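Local coordinates for protein ribonucleoside-diphosphate reductase (Pseudomonas aeruginosa, PDB 5IM3) that probably reduces ribonucleoside diphosphates to deoxyribonucleoside diphosphates for DNA synthesis, as the large subunit of a class I ribonucleotide reductase under allosteric control by nucleotides such as dATP, at residues L236-V241 and I314-P319; E252-A257 and L318-F323; D200-L205 and R225-T230. All coordinates share one frame; numbering follows the deposited sequence.

Helix 219-239 takes part in interactions 3 and 1, and the next helix, 250-267, makes interaction 2. In interaction 3 helix 219-239 runs beside helix 198-210 in the second ATP cone; in interaction 1 its C-terminal end meets the segment 314-319 of the all-alpha domain; in interaction 2 helix 250-267 reaches the start of helix 319-330. Interactions 1 and 2 share L318 and P319, their centres lie about 9 Å apart, and L236 CD2 packs on A257 CB at 3.8 Å. Interaction 3 is centred about 16 Å from interaction 1 and about 19 Å from interaction 2, with M228 SD touching P319 CG at 3.6 Å. All three lie away from the bound dATP.

Interaction 1: residues L236-V241 and I314-P319; sequences LGFLGV and IRFELP
The F238 and F316 rings form an offset stack, their centroids 4.8 Å apart and their planes inclined by 26°. One face of the F316 ring takes F238 CE2, which sits 3.6 Å above the plane and toward the rim, while the carbonyl oxygen I314 O lies at the edge in the ring plane. L239 CD2 approaches the same ring obliquely, 4.1 Å from F316 CD2. Around the F238 ring the approaches are likewise oblique: F316 CB presses on F238 CD2 at 3.3 Å, a tight fit, and I314 CG2 lies 4.0 Å from F238 CD1. The F238 side chain is swung out from the helix with CG anti to the backbone N (chi1 -177°), which carries the ring across to F316; K264 of helix 250-267 makes a cation-pi contact with it. The helix 219-239 stops here in a Schellman motif: G240 takes a positive phi of 68°, and V241 N bonds back to L236 O. Facing this end is strand 314-315, half of a two-stranded antiparallel hairpin with 310-311, and the turn that leads on to helix 319-330, with L318 at its N-cap position. L236 and L318 meet through their methyls, CD2 to CD1, the two side chains crossing at about a right angle. One turn before F238, E234 OE2 accepts a hydrogen bond from R315 N.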
ATOM      1  N   LEU A 236      31.261 -24.483  51.424  1.00 64.51           N
ATOM      2  CA  LEU A 236      32.083 -25.085  52.469  1.00 66.13           C
ATOM      3  C   LEU A 236      31.527 -24.785  53.854  1.00 67.61           C
ATOM      4  O   LEU A 236      31.511 -25.663  54.724  1.00 68.94           O
ATOM      5  CB  LEU A 236      33.522 -24.594  52.355  1.00 67.88           C
ATOM      6  CG  LEU A 236      34.237 -24.934  51.053  1.00 67.15           C
ATOM      7  CD1 LEU A 236      35.566 -24.229  51.018  1.00 68.18           C
ATOM      8  CD2 LEU A 236      34.428 -26.437  50.886  1.00 66.39           C
ATOM      9  N   GLY A 237      31.066 -23.555  54.079  1.00 64.71           N
ATOM     10  CA  GLY A 237      30.444 -23.234  55.353  1.00 67.03           C
ATOM     11  C   GLY A 237      29.230 -24.098  55.640  1.00 68.62           C
ATOM     12  O   GLY A 237      29.012 -24.523  56.776  1.00 68.87           O
ATOM     13  N   PHE A 238      28.421 -24.369  54.610  1.00 72.39           N
ATOM     14  CA  PHE A 238      27.273 -25.254  54.777  1.00 73.38           C
ATOM     15  C   PHE A 238      27.721 -26.662  55.151  1.00 73.09           C
ATOM     16  O   PHE A 238      27.155 -27.284  56.057  1.00 74.19           O
ATOM     17  CB  PHE A 238      26.443 -25.273  53.492  1.00 74.08           C
ATOM     18  CG  PHE A 238      25.191 -26.107  53.579  1.00 75.66           C
ATOM     19  CD1 PHE A 238      24.012 -25.564  54.064  1.00 76.47           C
ATOM     20  CD2 PHE A 238      25.189 -27.426  53.156  1.00 76.17           C
ATOM     21  CE1 PHE A 238      22.859 -26.325  54.136  1.00 76.41           C
ATOM     22  CE2 PHE A 238      24.037 -28.191  53.225  1.00 75.98           C
ATOM     23  CZ  PHE A 238      22.872 -27.639  53.715  1.00 76.21           C
ATOM     24  N   LEU A 239      28.744 -27.175  54.471  1.00 70.84           N
ATOM     25  CA  LEU A 239      29.251 -28.516  54.723  1.00 68.64           C
ATOM     26  C   LEU A 239      30.081 -28.614  55.995  1.00 69.86           C
ATOM     27  O   LEU A 239      30.512 -29.717  56.345  1.00 71.02           O
ATOM     28  CB  LEU A 239      30.092 -28.986  53.533  1.00 66.95           C
ATOM     29  CG  LEU A 239      29.332 -29.214  52.228  1.00 64.91           C
ATOM     30  CD1 LEU A 239      30.294 -29.502  51.086  1.00 63.90           C
ATOM     31  CD2 LEU A 239      28.331 -30.353  52.389  1.00 63.70           C
ATOM     32  N   GLY A 240      30.311 -27.505  56.691  1.00 63.97           N
ATOM     33  CA  GLY A 240      31.124 -27.536  57.888  1.00 64.28           C
ATOM     34  C   GLY A 240      32.585 -27.828  57.649  1.00 63.89           C
ATOM     35  O   GLY A 240      33.298 -28.168  58.593  1.00 67.71           O
ATOM     36  N   VAL A 241      33.054 -27.709  56.407  1.00 70.94           N
ATOM     37  CA  VAL A 241      34.467 -27.927  56.114  1.00 72.24           C
ATOM     38  C   VAL A 241      35.287 -26.705  56.505  1.00 75.07           C
ATOM     39  O   VAL A 241      36.260 -26.806  57.260  1.00 77.04           O
ATOM     40  CB  VAL A 241      34.656 -28.278  54.626  1.00 69.84           C
ATOM     41  CG1 VAL A 241      36.135 -28.466  54.297  1.00 71.43           C
ATOM     42  CG2 VAL A 241      33.873 -29.530  54.271  1.00 68.06           C
ATOM     43  N   ILE A 314      20.602 -22.283  49.622  1.00 73.13           N
ATOM     44  CA  ILE A 314      22.055 -22.281  49.759  1.00 69.61           C
ATOM     45  C   ILE A 314      22.631 -23.337  48.824  1.00 67.49           C
ATOM     46  O   ILE A 314      22.326 -24.529  48.957  1.00 65.60           O
ATOM     47  CB  ILE A 314      22.478 -22.545  51.213  1.00 71.60           C
ATOM     48  CG1 ILE A 314      21.952 -21.431  52.124  1.00 74.03           C
ATOM     49  CG2 ILE A 314      24.000 -22.656  51.318  1.00 70.90           C
ATOM     50  CD1 ILE A 314      22.253 -21.635  53.597  1.00 73.78           C
ATOM     51  N   ARG A 315      23.465 -22.905  47.883  1.00 73.08           N
ATOM     52  CA  ARG A 315      24.193 -23.830  47.024  1.00 70.22           C
ATOM     53  C   ARG A 315      25.350 -24.435  47.808  1.00 69.64           C
ATOM     54  O   ARG A 315      26.250 -23.713  48.252  1.00 71.14           O
ATOM     55  CB  ARG A 315      24.712 -23.117  45.777  1.00 70.50           C
ATOM     56  CG  ARG A 315      23.725 -23.052  44.620  1.00 70.50           C
ATOM     57  CD  ARG A 315      22.514 -22.198  44.947  1.00 72.21           C
ATOM     58  NE  ARG A 315      21.712 -21.923  43.757  1.00 73.23           N
ATOM     59  CZ  ARG A 315      20.471 -21.446  43.782  1.00 75.26           C
ATOM     60  NH1 ARG A 315      19.873 -21.192  44.939  1.00 76.33           N
ATOM     61  NH2 ARG A 315      19.823 -21.228  42.642  1.00 74.56           N
ATOM     62  N   PHE A 316      25.330 -25.758  47.984  1.00 64.08           N
ATOM     63  CA  PHE A 316      26.422 -26.454  48.654  1.00 63.82           C
ATOM     64  C   PHE A 316      27.112 -27.455  47.732  1.00 61.69           C
ATOM     65  O   PHE A 316      27.755 -28.392  48.214  1.00 63.51           O
ATOM     66  CB  PHE A 316      25.927 -27.137  49.932  1.00 64.40           C
ATOM     67  CG  PHE A 316      24.935 -28.243  49.700  1.00 64.60           C
ATOM     68  CD1 PHE A 316      23.588 -27.965  49.532  1.00 64.62           C
ATOM     69  CD2 PHE A 316      25.349 -29.566  49.673  1.00 64.38           C
ATOM     70  CE1 PHE A 316      22.675 -28.984  49.327  1.00 63.74           C
ATOM     71  CE2 PHE A 316      24.441 -30.588  49.470  1.00 64.36           C
ATOM     72  CZ  PHE A 316      23.103 -30.298  49.296  1.00 64.00           C
ATOM     73  N   GLU A 317      27.010 -27.262  46.418  1.00 62.06           N
ATOM     74  CA  GLU A 317      27.707 -28.085  45.434  1.00 61.41           C
ATOM     75  C   GLU A 317      28.674 -27.197  44.658  1.00 60.35           C
ATOM     76  O   GLU A 317      28.245 -26.299  43.925  1.00 57.73           O
ATOM     77  CB  GLU A 317      26.717 -28.769  44.493  1.00 60.00           C
ATOM     78  CG  GLU A 317      27.356 -29.759  43.533  1.00 61.54           C
ATOM     79  CD  GLU A 317      26.334 -30.512  42.703  1.00 62.40           C
ATOM     80  OE1 GLU A 317      25.339 -29.890  42.269  1.00 62.34           O
ATOM     81  OE2 GLU A 317      26.524 -31.729  42.491  1.00 60.53           O
ATOM     82  N   LEU A 318      29.973 -27.453  44.816  1.00 59.20           N
ATOM     83  CA  LEU A 318      30.998 -26.685  44.123  1.00 59.56           C
ATOM     84  C   LEU A 318      31.221 -27.221  42.711  1.00 57.98           C
ATOM     85  O   LEU A 318      30.899 -28.376  42.417  1.00 61.37           O
ATOM     86  CB  LEU A 318      32.302 -26.717  44.917  1.00 60.78           C
ATOM     87  CG  LEU A 318      32.321 -25.796  46.141  1.00 61.58           C
ATOM     88  CD1 LEU A 318      33.497 -26.099  47.052  1.00 61.51           C
ATOM     89  CD2 LEU A 318      32.354 -24.336  45.702  1.00 61.63           C
ATOM     90  N   PRO A 319      31.785 -26.404  41.816  1.00 54.52           N
ATOM     91  CA  PRO A 319      31.791 -26.789  40.391  1.00 53.74           C
ATOM     92  C   PRO A 319      32.451 -28.129  40.107  1.00 53.81           C
ATOM     93  O   PRO A 319      31.881 -28.946  39.373  1.00 52.38           O
ATOM     94  CB  PRO A 319      32.541 -25.624  39.727  1.00 55.91           C
ATOM     95  CG  PRO A 319      32.345 -24.473  40.644  1.00 57.77           C
ATOM     96  CD  PRO A 319      32.361 -25.064  42.025  1.00 56.65           C
TER

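Interaction 2: residues E252-A257 and L318-F323; sequences ELYAKA and LPQIFF
The Y254 ring is the bump of this contact, reaching from helix 250-267 into a hollow at the first turn of helix 319-330. L318, P319, Q320 and I321 form its walls. Q320 CB lies over one face of the ring, a CH-pi contact 3.9 Å from the centroid and 28° off the normal; I321, with CG1 anti to its carbonyl carbon and beside the backbone N, brings CG1 to the ring edge, 3.9 Å from Y254 CD1. At the far end the phenol oxygen fits against the proline, with Y254 OH 3.5 Å from P319 CD, while L318 CB comes obliquely to Y254 CE1. A second, shallower fit lies beside it, where I321 CD1 rests on the methyl A257 CB at 3.9 Å. Only small groups meet there, and the axes of 252-257 and 319-323 approach to 10.6 Å and cross at -50°, a gap bridged largely by the tyrosine. Y254 OH also accepts a weak but straight hydrogen bond from Q320 N (3.3 Å, 164°). D292 bonds to both Y254 OH and Q320 NE2, coupling the two side chains from outside. The buried hydroxyl thus has polar partners in a mainly apolar setting, and its rotation is probably restricted by them.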
ATOM      1  N   GLU A 252      43.530 -28.926  48.627  1.00 82.48           N
ATOM      2  CA  GLU A 252      43.364 -29.886  49.706  1.00 88.34           C
ATOM      3  C   GLU A 252      41.939 -29.945  50.243  1.00 86.33           C
ATOM      4  O   GLU A 252      41.595 -30.910  50.935  1.00 88.93           O
ATOM      5  CB  GLU A 252      44.334 -29.561  50.857  1.00 92.61           C
ATOM      6  CG  GLU A 252      45.817 -29.622  50.473  1.00 98.25           C
ATOM      7  CD  GLU A 252      46.297 -28.381  49.736  1.00100.43           C
ATOM      8  OE1 GLU A 252      45.641 -27.323  49.851  1.00 99.91           O
ATOM      9  OE2 GLU A 252      47.336 -28.462  49.045  1.00102.46           O
ATOM     10  N   LEU A 253      41.096 -28.964  49.932  1.00 76.11           N
ATOM     11  CA  LEU A 253      39.753 -28.911  50.494  1.00 74.31           C
ATOM     12  C   LEU A 253      38.705 -29.581  49.619  1.00 69.29           C
ATOM     13  O   LEU A 253      37.658 -29.991  50.135  1.00 68.39           O
ATOM     14  CB  LEU A 253      39.348 -27.457  50.744  1.00 73.68           C
ATOM     15  CG  LEU A 253      40.115 -26.797  51.891  1.00 75.76           C
ATOM     16  CD1 LEU A 253      39.965 -25.291  51.852  1.00 75.28           C
ATOM     17  CD2 LEU A 253      39.629 -27.337  53.222  1.00 77.91           C
ATOM     18  N   TYR A 254      38.952 -29.703  48.315  1.00 66.17           N
ATOM     19  CA  TYR A 254      37.994 -30.385  47.451  1.00 64.91           C
ATOM     20  C   TYR A 254      37.841 -31.846  47.852  1.00 64.97           C
ATOM     21  O   TYR A 254      36.742 -32.406  47.778  1.00 64.71           O
ATOM     22  CB  TYR A 254      38.429 -30.273  45.989  1.00 65.11           C
ATOM     23  CG  TYR A 254      37.612 -29.303  45.167  1.00 65.89           C
ATOM     24  CD1 TYR A 254      36.223 -29.391  45.120  1.00 63.61           C
ATOM     25  CD2 TYR A 254      38.229 -28.300  44.431  1.00 66.80           C
ATOM     26  CE1 TYR A 254      35.477 -28.504  44.369  1.00 63.32           C
ATOM     27  CE2 TYR A 254      37.489 -27.409  43.675  1.00 65.66           C
ATOM     28  CZ  TYR A 254      36.114 -27.517  43.647  1.00 64.80           C
ATOM     29  OH  TYR A 254      35.370 -26.634  42.895  1.00 64.78           O
ATOM     30  N   ALA A 255      38.934 -32.476  48.287  1.00 64.92           N
ATOM     31  CA  ALA A 255      38.864 -33.866  48.720  1.00 65.82           C
ATOM     32  C   ALA A 255      38.143 -34.000  50.053  1.00 67.94           C
ATOM     33  O   ALA A 255      37.468 -35.009  50.293  1.00 66.72           O
ATOM     34  CB  ALA A 255      40.270 -34.455  48.816  1.00 67.13           C
ATOM     35  N   LYS A 256      38.276 -33.007  50.934  1.00 76.72           N
ATOM     36  CA  LYS A 256      37.550 -33.042  52.197  1.00 78.64           C
ATOM     37  C   LYS A 256      36.071 -32.741  51.996  1.00 76.79           C
ATOM     38  O   LYS A 256      35.228 -33.273  52.726  1.00 77.95           O
ATOM     39  CB  LYS A 256      38.164 -32.049  53.186  1.00 81.32           C
ATOM     40  CG  LYS A 256      39.528 -32.473  53.719  1.00 85.32           C
ATOM     41  CD  LYS A 256      39.401 -33.328  54.974  1.00 88.10           C
ATOM     42  CE  LYS A 256      40.627 -34.205  55.189  1.00 89.95           C
ATOM     43  NZ  LYS A 256      40.658 -35.352  54.238  1.00 90.75           N
ATOM     44  N   ALA A 257      35.738 -31.909  51.008  1.00 71.11           N
ATOM     45  CA  ALA A 257      34.357 -31.485  50.818  1.00 68.56           C
ATOM     46  C   ALA A 257      33.511 -32.543  50.120  1.00 66.84           C
ATOM     47  O   ALA A 257      32.309 -32.641  50.391  1.00 65.39           O
ATOM     48  CB  ALA A 257      34.318 -30.181  50.021  1.00 68.31           C
ATOM     49  N   LEU A 318      29.973 -27.453  44.816  1.00 59.20           N
ATOM     50  CA  LEU A 318      30.998 -26.685  44.123  1.00 59.56           C
ATOM     51  C   LEU A 318      31.221 -27.221  42.711  1.00 57.98           C
ATOM     52  O   LEU A 318      30.899 -28.376  42.417  1.00 61.37           O
ATOM     53  CB  LEU A 318      32.302 -26.717  44.917  1.00 60.78           C
ATOM     54  CG  LEU A 318      32.321 -25.796  46.141  1.00 61.58           C
ATOM     55  CD1 LEU A 318      33.497 -26.099  47.052  1.00 61.51           C
ATOM     56  CD2 LEU A 318      32.354 -24.336  45.702  1.00 61.63           C
ATOM     57  N   PRO A 319      31.785 -26.404  41.816  1.00 54.52           N
ATOM     58  CA  PRO A 319      31.791 -26.789  40.391  1.00 53.74           C
ATOM     59  C   PRO A 319      32.451 -28.129  40.107  1.00 53.81           C
ATOM     60  O   PRO A 319      31.881 -28.946  39.373  1.00 52.38           O
ATOM     61  CB  PRO A 319      32.541 -25.624  39.727  1.00 55.91           C
ATOM     62  CG  PRO A 319      32.345 -24.473  40.644  1.00 57.77           C
ATOM     63  CD  PRO A 319      32.361 -25.064  42.025  1.00 56.65           C
ATOM     64  N   GLN A 320      33.644 -28.381  40.647  1.00 55.64           N
ATOM     65  CA  GLN A 320      34.309 -29.650  40.365  1.00 56.76           C
ATOM     66  C   GLN A 320      33.580 -30.819  41.010  1.00 55.23           C
ATOM     67  O   GLN A 320      33.633 -31.941  40.494  1.00 54.57           O
ATOM     68  CB  GLN A 320      35.763 -29.609  40.834  1.00 55.86           C
ATOM     69  CG  GLN A 320      36.600 -28.538  40.156  1.00 57.33           C
ATOM     70  CD  GLN A 320      36.522 -28.609  38.639  1.00 58.12           C
ATOM     71  OE1 GLN A 320      36.865 -29.625  38.035  1.00 57.54           O
ATOM     72  NE2 GLN A 320      36.054 -27.531  38.017  1.00 57.18           N
ATOM     73  N   ILE A 321      32.901 -30.583  42.134  1.00 55.25           N
ATOM     74  CA  ILE A 321      32.091 -31.633  42.736  1.00 54.90           C
ATOM     75  C   ILE A 321      30.827 -31.854  41.917  1.00 53.07           C
ATOM     76  O   ILE A 321      30.329 -32.981  41.823  1.00 52.24           O
ATOM     77  CB  ILE A 321      31.787 -31.278  44.206  1.00 57.27           C
ATOM     78  CG1 ILE A 321      33.032 -31.549  45.065  1.00 59.00           C
ATOM     79  CG2 ILE A 321      30.579 -32.056  44.730  1.00 55.65           C
ATOM     80  CD1 ILE A 321      32.904 -31.128  46.520  1.00 59.91           C
ATOM     81  N   PHE A 322      30.293 -30.794  41.306  1.00 49.80           N
ATOM     82  CA  PHE A 322      29.183 -30.956  40.374  1.00 50.90           C
ATOM     83  C   PHE A 322      29.560 -31.899  39.239  1.00 49.84           C
ATOM     84  O   PHE A 322      28.842 -32.864  38.953  1.00 49.20           O
ATOM     85  CB  PHE A 322      28.757 -29.591  39.825  1.00 52.41           C
ATOM     86  CG  PHE A 322      27.877 -29.671  38.607  1.00 49.47           C
ATOM     87  CD1 PHE A 322      26.538 -30.011  38.719  1.00 49.67           C
ATOM     88  CD2 PHE A 322      28.391 -29.401  37.350  1.00 50.15           C
ATOM     89  CE1 PHE A 322      25.728 -30.082  37.596  1.00 48.87           C
ATOM     90  CE2 PHE A 322      27.588 -29.467  36.225  1.00 47.99           C
ATOM     91  CZ  PHE A 322      26.256 -29.807  36.348  1.00 48.16           C
ATOM     92  N   PHE A 323      30.696 -31.642  38.586  1.00 52.52           N
ATOM     93  CA  PHE A 323      31.129 -32.515  37.501  1.00 52.86           C
ATOM     94  C   PHE A 323      31.389 -33.927  37.999  1.00 51.95           C
ATOM     95  O   PHE A 323      31.144 -34.896  37.272  1.00 50.69           O
ATOM     96  CB  PHE A 323      32.385 -31.947  36.832  1.00 52.97           C
ATOM     97  CG  PHE A 323      32.131 -30.727  35.989  1.00 55.36           C
ATOM     98  CD1 PHE A 323      31.054 -30.677  35.119  1.00 53.60           C
ATOM     99  CD2 PHE A 323      32.974 -29.627  36.068  1.00 56.98           C
ATOM    100  CE1 PHE A 323      30.818 -29.558  34.345  1.00 53.12           C
ATOM    101  CE2 PHE A 323      32.743 -28.504  35.293  1.00 55.94           C
ATOM    102  CZ  PHE A 323      31.658 -28.472  34.430  1.00 56.54           C
TER

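Interaction 3: residues D200-L205 and R225-T230; sequences DVNTAL and RLLMDT
N202 reaches from helix 198-210 into helix 219-239 as a knob, its side chain seated among L226, L227, D229 and T230. Its CB, the first atom outward, lies 3.5 Å from T230 OG1. With CG anti to the backbone N (chi1 -179°), the amide is carried straight toward the other helix, N202 CG coming 3.0 Å from T230 OG1. There the amide branches. N202 OD1 accepts a hydrogen bond of 2.7 Å from T230 OG1, which stands above the carbonyl plane rather than on a lone pair, almost at right angles to the C=O. N202 ND2 donates one of its two N-H groups to L226 O at 3.0 Å, nearly straight at 174°, with the acceptor in the amide plane; it also touches D229 CB at 3.5 Å. Since L226 O already receives D229 N, two donors grip it from opposite faces of its plane. The two bonds hold the amide's rotation and give both its oxygen and its nitrogen a partner. One turn on, L205 CD2 meets L226 CD2 at 4.1 Å; L205 also packs on L165, I168 and I169 of helix 162-173. D229 points its carboxylate to R164 and R232 instead. The axes of 200-205 and 225-230 run antiparallel (170°) and approach to 9.0 Å. The N202 knob thus joins two antiparallel helices of an ATP cone, a four-helix bundle (162-173, 181-190, 198-210, 219-239) with a small beta hairpin (149-151, 157-159).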
ATOM      1  N   ASP A 200      28.642  -8.211  50.392  1.00 92.15           N
ATOM      2  CA  ASP A 200      28.651  -7.278  49.275  1.00 90.63           C
ATOM      3  C   ASP A 200      30.016  -6.634  49.046  1.00 88.47           C
ATOM      4  O   ASP A 200      30.123  -5.720  48.223  1.00 87.17           O
ATOM      5  CB  ASP A 200      27.583  -6.194  49.473  1.00 92.58           C
ATOM      6  CG  ASP A 200      27.613  -5.582  50.859  1.00 94.47           C
ATOM      7  OD1 ASP A 200      28.711  -5.468  51.440  1.00 95.31           O
ATOM      8  OD2 ASP A 200      26.532  -5.216  51.366  1.00 95.83           O
ATOM      9  N   VAL A 201      31.058  -7.087  49.748  1.00 96.20           N
ATOM     10  CA  VAL A 201      32.409  -6.697  49.361  1.00 95.30           C
ATOM     11  C   VAL A 201      32.869  -7.537  48.177  1.00 93.85           C
ATOM     12  O   VAL A 201      33.619  -7.057  47.320  1.00 94.58           O
ATOM     13  CB  VAL A 201      33.385  -6.818  50.547  1.00 95.49           C
ATOM     14  CG1 VAL A 201      33.801  -8.265  50.774  1.00 94.84           C
ATOM     15  CG2 VAL A 201      34.608  -5.947  50.323  1.00 95.48           C
ATOM     16  N   ASN A 202      32.430  -8.797  48.108  1.00 92.29           N
ATOM     17  CA  ASN A 202      32.745  -9.634  46.956  1.00 90.71           C
ATOM     18  C   ASN A 202      31.964  -9.185  45.728  1.00 88.73           C
ATOM     19  O   ASN A 202      32.520  -9.106  44.626  1.00 88.88           O
ATOM     20  CB  ASN A 202      32.447 -11.098  47.277  1.00 89.56           C
ATOM     21  CG  ASN A 202      32.773 -12.026  46.122  1.00 88.15           C
ATOM     22  OD1 ASN A 202      31.940 -12.265  45.248  1.00 87.54           O
ATOM     23  ND2 ASN A 202      33.989 -12.559  46.115  1.00 88.80           N
ATOM     24  N   THR A 203      30.675  -8.879  45.900  1.00 78.45           N
ATOM     25  CA  THR A 203      29.877  -8.396  44.779  1.00 77.10           C
ATOM     26  C   THR A 203      30.432  -7.085  44.237  1.00 77.43           C
ATOM     27  O   THR A 203      30.344  -6.824  43.031  1.00 76.97           O
ATOM     28  CB  THR A 203      28.414  -8.222  45.199  1.00 78.38           C
ATOM     29  OG1 THR A 203      28.290  -7.099  46.079  1.00 80.18           O
ATOM     30  CG2 THR A 203      27.892  -9.478  45.902  1.00 77.80           C
ATOM     31  N   ALA A 204      31.011  -6.254  45.106  1.00 79.47           N
ATOM     32  CA  ALA A 204      31.672  -5.040  44.641  1.00 80.00           C
ATOM     33  C   ALA A 204      32.898  -5.372  43.797  1.00 78.15           C
ATOM     34  O   ALA A 204      33.163  -4.707  42.788  1.00 79.05           O
ATOM     35  CB  ALA A 204      32.059  -4.165  45.833  1.00 80.41           C
ATOM     36  N   LEU A 205      33.658  -6.394  44.195  1.00 76.34           N
ATOM     37  CA  LEU A 205      34.768  -6.853  43.367  1.00 75.44           C
ATOM     38  C   LEU A 205      34.272  -7.370  42.024  1.00 74.21           C
ATOM     39  O   LEU A 205      34.898  -7.131  40.987  1.00 74.95           O
ATOM     40  CB  LEU A 205      35.553  -7.945  44.096  1.00 74.88           C
ATOM     41  CG  LEU A 205      36.907  -7.537  44.677  1.00 76.50           C
ATOM     42  CD1 LEU A 205      36.744  -6.485  45.761  1.00 77.04           C
ATOM     43  CD2 LEU A 205      37.629  -8.760  45.213  1.00 76.53           C
ATOM     44  N   ARG A 225      36.293 -16.008  38.543  1.00 58.22           N
ATOM     45  CA  ARG A 225      37.154 -16.471  39.626  1.00 58.59           C
ATOM     46  C   ARG A 225      36.905 -15.692  40.910  1.00 59.53           C
ATOM     47  O   ARG A 225      37.030 -16.252  42.006  1.00 60.47           O
ATOM     48  CB  ARG A 225      38.617 -16.372  39.202  1.00 58.21           C
ATOM     49  CG  ARG A 225      38.954 -17.278  38.032  1.00 57.86           C
ATOM     50  CD  ARG A 225      40.348 -17.024  37.505  1.00 60.30           C
ATOM     51  NE  ARG A 225      40.566 -17.682  36.221  1.00 60.59           N
ATOM     52  CZ  ARG A 225      41.714 -17.659  35.552  1.00 64.30           C
ATOM     53  NH1 ARG A 225      42.765 -17.011  36.040  1.00 65.90           N
ATOM     54  NH2 ARG A 225      41.809 -18.288  34.390  1.00 65.43           N
ATOM     55  N   LEU A 226      36.543 -14.413  40.801  1.00 60.41           N
ATOM     56  CA  LEU A 226      36.211 -13.635  41.989  1.00 61.77           C
ATOM     57  C   LEU A 226      34.889 -14.091  42.594  1.00 62.93           C
ATOM     58  O   LEU A 226      34.781 -14.251  43.817  1.00 62.18           O
ATOM     59  CB  LEU A 226      36.166 -12.147  41.642  1.00 62.44           C
ATOM     60  CG  LEU A 226      37.498 -11.540  41.188  1.00 64.40           C
ATOM     61  CD1 LEU A 226      37.304 -10.127  40.655  1.00 63.68           C
ATOM     62  CD2 LEU A 226      38.510 -11.550  42.325  1.00 63.46           C
ATOM     63  N   LEU A 227      33.871 -14.308  41.756  1.00 63.14           N
ATOM     64  CA  LEU A 227      32.588 -14.798  42.250  1.00 63.47           C
ATOM     65  C   LEU A 227      32.734 -16.141  42.953  1.00 63.37           C
ATOM     66  O   LEU A 227      31.972 -16.445  43.878  1.00 63.48           O
ATOM     67  CB  LEU A 227      31.595 -14.914  41.092  1.00 62.60           C
ATOM     68  CG  LEU A 227      30.227 -15.521  41.416  1.00 62.54           C
ATOM     69  CD1 LEU A 227      29.508 -14.705  42.483  1.00 61.52           C
ATOM     70  CD2 LEU A 227      29.379 -15.626  40.151  1.00 62.01           C
ATOM     71  N   MET A 228      33.699 -16.958  42.525  1.00 66.45           N
ATOM     72  CA  MET A 228      33.897 -18.268  43.135  1.00 65.72           C
ATOM     73  C   MET A 228      34.164 -18.162  44.630  1.00 66.55           C
ATOM     74  O   MET A 228      33.886 -19.106  45.378  1.00 65.99           O
ATOM     75  CB  MET A 228      35.056 -18.982  42.442  1.00 67.14           C
ATOM     76  CG  MET A 228      35.113 -20.477  42.696  1.00 69.22           C
ATOM     77  SD  MET A 228      33.939 -21.392  41.682  1.00 69.95           S
ATOM     78  CE  MET A 228      34.640 -21.111  40.052  1.00 69.93           C
ATOM     79  N   ASP A 229      34.706 -17.029  45.085  1.00 67.29           N
ATOM     80  CA  ASP A 229      35.007 -16.872  46.503  1.00 68.07           C
ATOM     81  C   ASP A 229      33.737 -16.935  47.343  1.00 68.63           C
ATOM     82  O   ASP A 229      33.738 -17.505  48.440  1.00 68.29           O
ATOM     83  CB  ASP A 229      35.744 -15.553  46.737  1.00 70.03           C
ATOM     84  CG  ASP A 229      36.602 -15.576  47.987  1.00 71.33           C
ATOM     85  OD1 ASP A 229      37.309 -16.583  48.209  1.00 71.62           O
ATOM     86  OD2 ASP A 229      36.571 -14.587  48.748  1.00 72.62           O
ATOM     87  N   THR A 230      32.642 -16.354  46.845  1.00 69.13           N
ATOM     88  CA  THR A 230      31.368 -16.446  47.553  1.00 69.22           C
ATOM     89  C   THR A 230      30.847 -17.876  47.557  1.00 66.50           C
ATOM     90  O   THR A 230      30.292 -18.339  48.561  1.00 67.34           O
ATOM     91  CB  THR A 230      30.333 -15.516  46.915  1.00 70.77           C
ATOM     92  OG1 THR A 230      30.856 -14.186  46.848  1.00 71.81           O
ATOM     93  CG2 THR A 230      29.042 -15.508  47.727  1.00 71.74           C
TER